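Local coordinates for protein L-hydantoinase (Arthrobacter aurescens, PDB 1GKR) that hydrolyses the ring of hydantoins, aryl-substituted ones in preference to alkyl ones, as a homotetrameric zinc-dependent cyclic amidase whose stereoselectivity varies with the substrate, at residues Met1-Ser13 with Val39-Met53. Sequence-based numbering, arbitrary orientation.
Sequences MFDVIVKNCRLVS and VEASRTIDAGGKFVM
Phe2 pairs in parallel with Ala41, and, past a break at Asp3 and Ser42, Val4 to Lys7 with Arg43 to Asp46; after a shift of two residues Arg10 and Leu11 pair in parallel with Phe51 and Val52. Strands 4-7 and 44-46 run 12° apart. The straightest bond of this ladder joins Ile45 N to Ile5 O at 2.8 Å. Between the ladders, a type I' turn from Ala47 to Lys50 takes up the shift, and Asn8 O accepts from Gly49 N at 2.7 Å. Asp46 OD1 takes two bonds here. Asn8 ND2 meets Asp46 OD1 from above the carboxylate plane, 2.9 Å away and nearly in line, and Gly48 N meets it on the anti side, which closes an Asx turn. Asp46 OD2 forms a long salt bridge with Lys7 NZ at 3.6 Å. The segments lie mostly in the small beta domain beside the metal-bearing TIM barrel, as in other hydantoinases; 51-53 leads on towards the zinc ligands His60 and His62. Ile5 has CG1 beside its backbone N (chi1 -76°), and Ile5 CG1 packs on Ala41 CB at 3.6 Å, while CD1 continues to Val39 CG2. On the other face, Val4 CG2 meets Ile45 CG1 at 4.0 Å. Further on, Cys9 CB rests on Val52 CG2 at 3.7 Å. Arg10 lays its CD by Phe51 CE1, 3.4 Å away. Arg10 NE and NH2 give weak hydrogen bonds to Gly49 O, and NH1 forms a salt bridge with Glu19.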
loop_
_atom_site.group_PDB
_atom_site.type_symbol
_atom_site.label_atom_id
_atom_site.label_comp_id
_atom_site.label_asym_id
_atom_site.label_seq_id
_atom_site.Cartn_x
_atom_site.Cartn_y
_atom_site.Cartn_z
ATOM N N MET A 1 -48.704 26.942 -22.294
ATOM C CA MET A 1 -48.894 25.675 -21.527
ATOM C C MET A 1 -47.703 24.748 -21.727
ATOM O O MET A 1 -46.632 25.187 -22.139
ATOM C CB MET A 1 -50.176 24.977 -21.974
ATOM C CG MET A 1 -50.248 24.727 -23.470
ATOM S SD MET A 1 -51.843 24.032 -23.966
ATOM C CE MET A 1 -51.415 22.309 -24.211
ATOM N N PHE A 2 -47.892 23.462 -21.452
ATOM C CA PHE A 2 -46.805 22.498 -21.579
ATOM C C PHE A 2 -46.968 21.547 -22.753
ATOM O O PHE A 2 -48.080 21.138 -23.081
ATOM C CB PHE A 2 -46.671 21.712 -20.270
ATOM C CG PHE A 2 -46.235 22.560 -19.103
ATOM C CD1 PHE A 2 -44.936 23.055 -19.031
ATOM C CD2 PHE A 2 -47.129 22.894 -18.099
ATOM C CE1 PHE A 2 -44.536 23.867 -17.981
ATOM C CE2 PHE A 2 -46.735 23.706 -17.047
ATOM C CZ PHE A 2 -45.437 24.194 -16.990
ATOM N N ASP A 3 -45.850 21.195 -23.385
ATOM C CA ASP A 3 -45.899 20.303 -24.532
ATOM C C ASP A 3 -46.307 18.908 -24.104
ATOM O O ASP A 3 -47.116 18.267 -24.771
ATOM C CB ASP A 3 -44.547 20.249 -25.253
ATOM C CG ASP A 3 -44.086 21.614 -25.738
ATOM O OD1 ASP A 3 -44.950 22.436 -26.108
ATOM O OD2 ASP A 3 -42.862 21.864 -25.764
ATOM N N VAL A 4 -45.757 18.431 -22.996
ATOM C CA VAL A 4 -46.104 17.100 -22.511
ATOM C C VAL A 4 -45.863 16.968 -21.020
ATOM O O VAL A 4 -44.981 17.620 -20.460
ATOM C CB VAL A 4 -45.304 15.992 -23.262
ATOM C CG1 VAL A 4 -43.850 16.328 -23.269
ATOM C CG2 VAL A 4 -45.513 14.631 -22.600
ATOM N N ILE A 5 -46.673 16.128 -20.386
ATOM C CA ILE A 5 -46.565 15.859 -18.966
ATOM C C ILE A 5 -46.530 14.357 -18.771
ATOM O O ILE A 5 -47.402 13.633 -19.260
ATOM C CB ILE A 5 -47.767 16.418 -18.180
ATOM C CG1 ILE A 5 -47.629 17.928 -18.029
ATOM C CG2 ILE A 5 -47.839 15.787 -16.790
ATOM C CD1 ILE A 5 -48.788 18.556 -17.288
ATOM N N VAL A 6 -45.502 13.883 -18.078
ATOM C CA VAL A 6 -45.382 12.462 -17.792
ATOM C C VAL A 6 -45.737 12.407 -16.322
ATOM O O VAL A 6 -45.001 12.939 -15.486
ATOM C CB VAL A 6 -43.940 11.954 -17.977
ATOM C CG1 VAL A 6 -43.918 10.449 -17.868
ATOM C CG2 VAL A 6 -43.383 12.413 -19.316
ATOM N N LYS A 7 -46.868 11.800 -15.991
ATOM C CA LYS A 7 -47.234 11.758 -14.591
ATOM C C LYS A 7 -47.195 10.411 -13.908
ATOM O O LYS A 7 -47.215 9.364 -14.560
ATOM C CB LYS A 7 -48.586 12.437 -14.371
ATOM C CG LYS A 7 -49.711 12.036 -15.270
ATOM C CD LYS A 7 -50.801 13.104 -15.142
ATOM C CE LYS A 7 -52.140 12.622 -15.684
ATOM N NZ LYS A 7 -52.654 11.407 -14.957
ATOM N N ASN A 8 -47.116 10.472 -12.578
ATOM C CA ASN A 8 -47.042 9.301 -11.722
ATOM C C ASN A 8 -45.754 8.573 -12.003
ATOM O O ASN A 8 -45.741 7.371 -12.268
ATOM C CB ASN A 8 -48.233 8.384 -11.964
ATOM C CG ASN A 8 -49.539 9.110 -11.800
ATOM O OD1 ASN A 8 -49.754 9.794 -10.799
ATOM N ND2 ASN A 8 -50.423 8.980 -12.787
ATOM N N CYS A 9 -44.665 9.324 -11.955
ATOM C CA CYS A 9 -43.358 8.754 -12.203
ATOM C C CYS A 9 -42.718 8.413 -10.888
ATOM O O CYS A 9 -42.907 9.119 -9.905
ATOM C CB CYS A 9 -42.432 9.761 -12.881
ATOM S SG CYS A 9 -42.974 10.418 -14.433
ATOM N N ARG A 10 -41.971 7.322 -10.869
ATOM C CA ARG A 10 -41.213 6.955 -9.689
ATOM C C ARG A 10 -39.832 7.217 -10.289
ATOM O O ARG A 10 -39.156 6.330 -10.798
ATOM C CB ARG A 10 -41.425 5.490 -9.328
ATOM C CG ARG A 10 -41.386 5.259 -7.837
ATOM C CD ARG A 10 -41.493 3.790 -7.494
ATOM N NE ARG A 10 -42.833 3.282 -7.741
ATOM C CZ ARG A 10 -43.872 3.534 -6.952
ATOM N NH1 ARG A 10 -43.708 4.286 -5.866
ATOM N NH2 ARG A 10 -45.073 3.046 -7.254
ATOM N N LEU A 11 -39.481 8.492 -10.274
ATOM C CA LEU A 11 -38.256 9.029 -10.842
ATOM C C LEU A 11 -36.977 8.612 -10.125
ATOM O O LEU A 11 -36.804 8.898 -8.941
ATOM C CB LEU A 11 -38.411 10.544 -10.855
ATOM C CG LEU A 11 -37.358 11.477 -11.409
ATOM C CD1 LEU A 11 -36.823 10.959 -12.733
ATOM C CD2 LEU A 11 -38.012 12.845 -11.579
ATOM N N VAL A 12 -36.068 7.942 -10.833
ATOM C CA VAL A 12 -34.829 7.501 -10.194
ATOM C C VAL A 12 -33.565 8.244 -10.611
ATOM O O VAL A 12 -33.358 8.560 -11.788
ATOM C CB VAL A 12 -34.622 5.956 -10.348
ATOM C CG1 VAL A 12 -35.566 5.406 -11.363
ATOM C CG2 VAL A 12 -33.190 5.630 -10.702
ATOM N N SER A 13 -32.743 8.552 -9.612
ATOM C CA SER A 13 -31.480 9.248 -9.818
ATOM C C SER A 13 -30.462 8.431 -9.048
ATOM O O SER A 13 -30.826 7.452 -8.407
ATOM C CB SER A 13 -31.540 10.672 -9.274
ATOM O OG SER A 13 -31.603 10.668 -7.859
ATOM N N VAL A 39 -52.924 21.595 -14.651
ATOM C CA VAL A 39 -52.041 22.212 -15.633
ATOM C C VAL A 39 -52.393 21.588 -16.966
ATOM O O VAL A 39 -52.752 20.410 -17.030
ATOM C CB VAL A 39 -50.543 21.959 -15.337
ATOM C CG1 VAL A 39 -50.101 22.769 -14.140
ATOM C CG2 VAL A 39 -50.309 20.502 -15.086
ATOM N N GLU A 40 -52.305 22.375 -18.030
ATOM C CA GLU A 40 -52.633 21.856 -19.345
ATOM C C GLU A 40 -51.406 21.532 -20.164
ATOM O O GLU A 40 -50.442 22.296 -20.188
ATOM C CB GLU A 40 -53.474 22.857 -20.110
ATOM C CG GLU A 40 -54.795 23.178 -19.479
ATOM C CD GLU A 40 -55.520 24.236 -20.271
ATOM O OE1 GLU A 40 -55.862 23.953 -21.441
ATOM O OE2 GLU A 40 -55.731 25.350 -19.737
ATOM N N ALA A 41 -51.460 20.396 -20.848
ATOM C CA ALA A 41 -50.372 19.949 -21.695
ATOM C C ALA A 41 -50.965 19.387 -22.979
ATOM O O ALA A 41 -52.019 18.758 -22.951
ATOM C CB ALA A 41 -49.560 18.878 -20.977
ATOM N N SER A 42 -50.293 19.615 -24.103
ATOM C CA SER A 42 -50.770 19.115 -25.391
ATOM C C SER A 42 -50.902 17.606 -25.360
ATOM O O SER A 42 -51.853 17.044 -25.887
ATOM C CB SER A 42 -49.794 19.474 -26.512
ATOM O OG SER A 42 -49.464 20.850 -26.501
ATOM N N ARG A 43 -49.934 16.950 -24.738
ATOM C CA ARG A 43 -49.915 15.501 -24.667
ATOM C C ARG A 43 -49.683 15.079 -23.217
ATOM O O ARG A 43 -48.983 15.752 -22.475
ATOM C CB ARG A 43 -48.795 14.994 -25.597
ATOM C CG ARG A 43 -48.394 13.514 -25.475
ATOM C CD ARG A 43 -49.289 12.535 -26.263
ATOM N NE ARG A 43 -48.773 11.156 -26.240
ATOM C CZ ARG A 43 -47.742 10.708 -26.964
ATOM N NH1 ARG A 43 -47.086 11.519 -27.800
ATOM N NH2 ARG A 43 -47.359 9.439 -26.845
ATOM N N THR A 44 -50.293 13.974 -22.811
ATOM C CA THR A 44 -50.123 13.477 -21.458
ATOM C C THR A 44 -49.760 11.997 -21.437
ATOM O O THR A 44 -50.406 11.171 -22.083
ATOM C CB THR A 44 -51.396 13.706 -20.620
ATOM O OG1 THR A 44 -51.365 15.029 -20.083
ATOM C CG2 THR A 44 -51.492 12.715 -19.475
ATOM N N ILE A 45 -48.708 11.670 -20.696
ATOM C CA ILE A 45 -48.272 10.294 -20.579
ATOM C C ILE A 45 -48.425 9.885 -19.123
ATOM O O ILE A 45 -47.954 10.579 -18.222
ATOM C CB ILE A 45 -46.786 10.129 -20.934
ATOM C CG1 ILE A 45 -46.459 10.804 -22.268
ATOM C CG2 ILE A 45 -46.446 8.654 -20.963
ATOM C CD1 ILE A 45 -46.876 10.018 -23.451
ATOM N N ASP A 46 -49.078 8.760 -18.883
ATOM C CA ASP A 46 -49.242 8.293 -17.518
ATOM C C ASP A 46 -48.280 7.141 -17.318
ATOM O O ASP A 46 -48.428 6.098 -17.953
ATOM C CB ASP A 46 -50.661 7.795 -17.279
ATOM C CG ASP A 46 -50.980 7.624 -15.797
ATOM O OD1 ASP A 46 -50.093 7.192 -15.022
ATOM O OD2 ASP A 46 -52.134 7.917 -15.413
ATOM N N ALA A 47 -47.295 7.323 -16.443
ATOM C CA ALA A 47 -46.321 6.268 -16.182
ATOM C C ALA A 47 -46.943 5.202 -15.278
ATOM O O ALA A 47 -46.410 4.099 -15.133
ATOM C CB ALA A 47 -45.068 6.857 -15.535
ATOM N N GLY A 48 -48.074 5.548 -14.668
ATOM C CA GLY A 48 -48.769 4.619 -13.800
ATOM C C GLY A 48 -47.936 4.117 -12.643
ATOM O O GLY A 48 -48.145 3.005 -12.155
ATOM N N GLY A 49 -46.982 4.930 -12.204
ATOM C CA GLY A 49 -46.143 4.538 -11.090
ATOM C C GLY A 49 -44.953 3.660 -11.422
ATOM O O GLY A 49 -44.317 3.108 -10.512
ATOM N N LYS A 50 -44.643 3.498 -12.707
ATOM C CA LYS A 50 -43.484 2.685 -13.065
ATOM C C LYS A 50 -42.242 3.541 -12.870
ATOM O O LYS A 50 -42.331 4.765 -12.731
ATOM C CB LYS A 50 -43.560 2.219 -14.518
ATOM C CG LYS A 50 -44.797 1.405 -14.839
ATOM C CD LYS A 50 -44.619 0.596 -16.119
ATOM C CE LYS A 50 -45.958 0.237 -16.729
ATOM N NZ LYS A 50 -46.654 1.485 -17.162
ATOM N N PHE A 51 -41.082 2.904 -12.841
ATOM C CA PHE A 51 -39.849 3.653 -12.685
ATOM C C PHE A 51 -39.534 4.449 -13.945
ATOM O O PHE A 51 -39.670 3.946 -15.070
ATOM C CB PHE A 51 -38.694 2.709 -12.392
ATOM C CG PHE A 51 -38.768 2.086 -11.050
ATOM C CD1 PHE A 51 -38.580 2.856 -9.905
ATOM C CD2 PHE A 51 -39.073 0.737 -10.914
ATOM C CE1 PHE A 51 -38.698 2.290 -8.640
ATOM C CE2 PHE A 51 -39.195 0.154 -9.655
ATOM C CZ PHE A 51 -39.007 0.933 -8.512
ATOM N N VAL A 52 -39.129 5.699 -13.754
ATOM C CA VAL A 52 -38.745 6.541 -14.869
ATOM C C VAL A 52 -37.294 6.937 -14.614
ATOM O O VAL A 52 -36.953 7.345 -13.510
ATOM C CB VAL A 52 -39.628 7.792 -14.955
ATOM C CG1 VAL A 52 -39.084 8.744 -16.017
ATOM C CG2 VAL A 52 -41.046 7.389 -15.310
ATOM N N MET A 53 -36.436 6.790 -15.622
ATOM C CA MET A 53 -35.021 7.133 -15.478
ATOM C C MET A 53 -34.552 7.967 -16.659
ATOM O O MET A 53 -35.230 8.042 -17.686
ATOM C CB MET A 53 -34.167 5.868 -15.387
ATOM C CG MET A 53 -34.198 5.024 -16.639
ATOM S SD MET A 53 -33.190 3.543 -16.488
ATOM C CE MET A 53 -31.656 4.126 -17.074
#